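Local structure of GTP-binding protein (1WXQ) at residues A[350-353]-A[354-358]. The protein probably binds GTP and may hydrolyse nucleotides, as expected of an Obg-type GTPase with a C-terminal TGS domain, though its cellular role is unknown. Residues are numbered along the deposited sequence; the frame is centred on the assembly and turned at random.
Sequences TPRD and LAFKV
Arg352 and Phe356, one turn apart near the start of helix 351-358, run side by side and point the same way. With CG anti to the backbone N (chi1 177°), the arginine chain runs outward before bending at chi3, and its CG lies 4.1 Å from Phe356 CE2. The touch is therefore aliphatic against aromatic; the guanidinium plane stands 35° from the ring plane, and NE turns instead to a salt bridge with Glu380. Beneath this pair, Arg352 O accepts a hydrogen bond from Phe356 N at 3.2 Å, while Phe356 CD2 comes within 3.4 Å of the same oxygen, which meets the ring obliquely.

The first turn illustrates helix capping. Thr350 occupies the N-cap position, and Asp353, three residues on, folds its carboxylate back to it. Its chi1 of -71° sets CG beside its own backbone N, facing the helix start. Asp353 OD2 accepts Thr350 N at 2.9 Å on its anti side and Thr350 OG1 at 3.1 Å from above the carboxylate plane: one half of a capping box, Asp353 holding the N-cap N-H; the hydroxyl, which in the full box would take Asp353 N, goes to the same oxygen. Thr350 O receives Leu354 N at 3.1 Å, and Pro351 O receives Ala355 N at 2.9 Å.

Pro351 and Leu354 belong to the inward side of the helix, where Leu354 packs on Phe343, Val322 and Leu384, and Pro351 reaches Ala369 and Tyr382. The helix thus lies against the four-stranded mixed sheet of the ubiquitin-like TGS domain.

Two donors from one threonine grip a single carboxylate oxygen and restrict the rotation of the Asp353 carboxylate. Placed at the positive end of the helix dipole, this carboxylate would be expected to favour its charged form and to stabilise the first turn.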
loop_
_atom_site.group_PDB
_atom_site.type_symbol
_atom_site.label_atom_id
_atom_site.label_comp_id
_atom_site.label_asym_id
_atom_site.label_seq_id
_atom_site.Cartn_x
_atom_site.Cartn_y
_atom_site.Cartn_z
ATOM N N THR A 350 13.856 -12.200 -5.724
ATOM C CA THR A 350 14.365 -13.333 -6.468
ATOM C C THR A 350 13.754 -14.568 -5.839
ATOM O O THR A 350 13.125 -14.480 -4.776
ATOM C CB THR A 350 15.912 -13.413 -6.405
ATOM O OG1 THR A 350 16.344 -13.395 -5.041
ATOM C CG2 THR A 350 16.537 -12.257 -7.145
ATOM N N PRO A 351 13.908 -15.735 -6.486
ATOM C CA PRO A 351 13.321 -16.934 -5.890
ATOM C C PRO A 351 13.838 -17.239 -4.488
ATOM O O PRO A 351 13.084 -17.740 -3.645
ATOM C CB PRO A 351 13.643 -18.013 -6.913
ATOM C CG PRO A 351 13.530 -17.253 -8.198
ATOM C CD PRO A 351 14.322 -16.001 -7.872
ATOM N N ARG A 352 15.104 -16.931 -4.222
ATOM C CA ARG A 352 15.607 -17.184 -2.893
ATOM C C ARG A 352 14.858 -16.332 -1.883
ATOM O O ARG A 352 14.602 -16.737 -0.758
ATOM C CB ARG A 352 17.094 -16.835 -2.861
ATOM C CG ARG A 352 17.684 -16.996 -1.461
ATOM C CD ARG A 352 19.096 -16.411 -1.358
ATOM N NE ARG A 352 20.003 -17.102 -2.277
ATOM C CZ ARG A 352 20.745 -18.109 -1.777
ATOM N NH1 ARG A 352 20.639 -18.441 -0.501
ATOM N NH2 ARG A 352 21.599 -18.762 -2.573
ATOM N N ASP A 353 14.455 -15.130 -2.297
ATOM C CA ASP A 353 13.675 -14.250 -1.426
ATOM C C ASP A 353 12.326 -14.903 -1.208
ATOM O O ASP A 353 11.753 -14.812 -0.134
ATOM C CB ASP A 353 13.455 -12.860 -2.056
ATOM C CG ASP A 353 14.722 -12.018 -2.104
ATOM O OD1 ASP A 353 15.432 -11.961 -1.088
ATOM O OD2 ASP A 353 15.003 -11.388 -3.146
ATOM N N LEU A 354 11.805 -15.553 -2.241
ATOM C CA LEU A 354 10.515 -16.225 -2.117
ATOM C C LEU A 354 10.644 -17.408 -1.152
ATOM O O LEU A 354 9.681 -17.784 -0.497
ATOM C CB LEU A 354 10.023 -16.709 -3.481
ATOM C CG LEU A 354 8.817 -17.639 -3.392
ATOM C CD1 LEU A 354 7.606 -16.862 -2.853
ATOM C CD2 LEU A 354 8.536 -18.254 -4.761
ATOM N N ALA A 355 11.843 -17.980 -1.064
ATOM C CA ALA A 355 12.103 -19.101 -0.153
ATOM C C ALA A 355 11.969 -18.649 1.306
ATOM O O ALA A 355 11.354 -19.335 2.125
ATOM C CB ALA A 355 13.511 -19.668 -0.390
ATOM N N PHE A 356 12.530 -17.485 1.626
ATOM C CA PHE A 356 12.458 -16.981 2.996
ATOM C C PHE A 356 11.044 -16.660 3.450
ATOM O O PHE A 356 10.704 -16.852 4.624
ATOM C CB PHE A 356 13.376 -15.767 3.175
ATOM C CG PHE A 356 14.818 -16.142 3.388
ATOM C CD1 PHE A 356 15.231 -16.713 4.589
ATOM C CD2 PHE A 356 15.762 -15.950 2.385
ATOM C CE1 PHE A 356 16.569 -17.083 4.783
ATOM C CE2 PHE A 356 17.099 -16.319 2.574
ATOM C CZ PHE A 356 17.498 -16.887 3.776
ATOM N N LYS A 357 10.208 -16.184 2.536
ATOM C CA LYS A 357 8.834 -15.904 2.911
ATOM C C LYS A 357 8.209 -17.180 3.459
ATOM O O LYS A 357 7.440 -17.131 4.415
ATOM C CB LYS A 357 8.022 -15.401 1.713
ATOM C CG LYS A 357 8.167 -13.924 1.461
ATOM C CD LYS A 357 7.906 -13.123 2.726
ATOM C CE LYS A 357 7.850 -11.631 2.418
ATOM N NZ LYS A 357 6.779 -11.341 1.413
ATOM N N VAL A 358 8.547 -18.320 2.854
ATOM C CA VAL A 358 8.018 -19.598 3.311
ATOM C C VAL A 358 8.683 -19.951 4.646
ATOM O O VAL A 358 8.019 -19.998 5.684
ATOM C CB VAL A 358 8.291 -20.747 2.297
ATOM C CG1 VAL A 358 7.576 -22.027 2.763
ATOM C CG2 VAL A 358 7.835 -20.350 0.895
#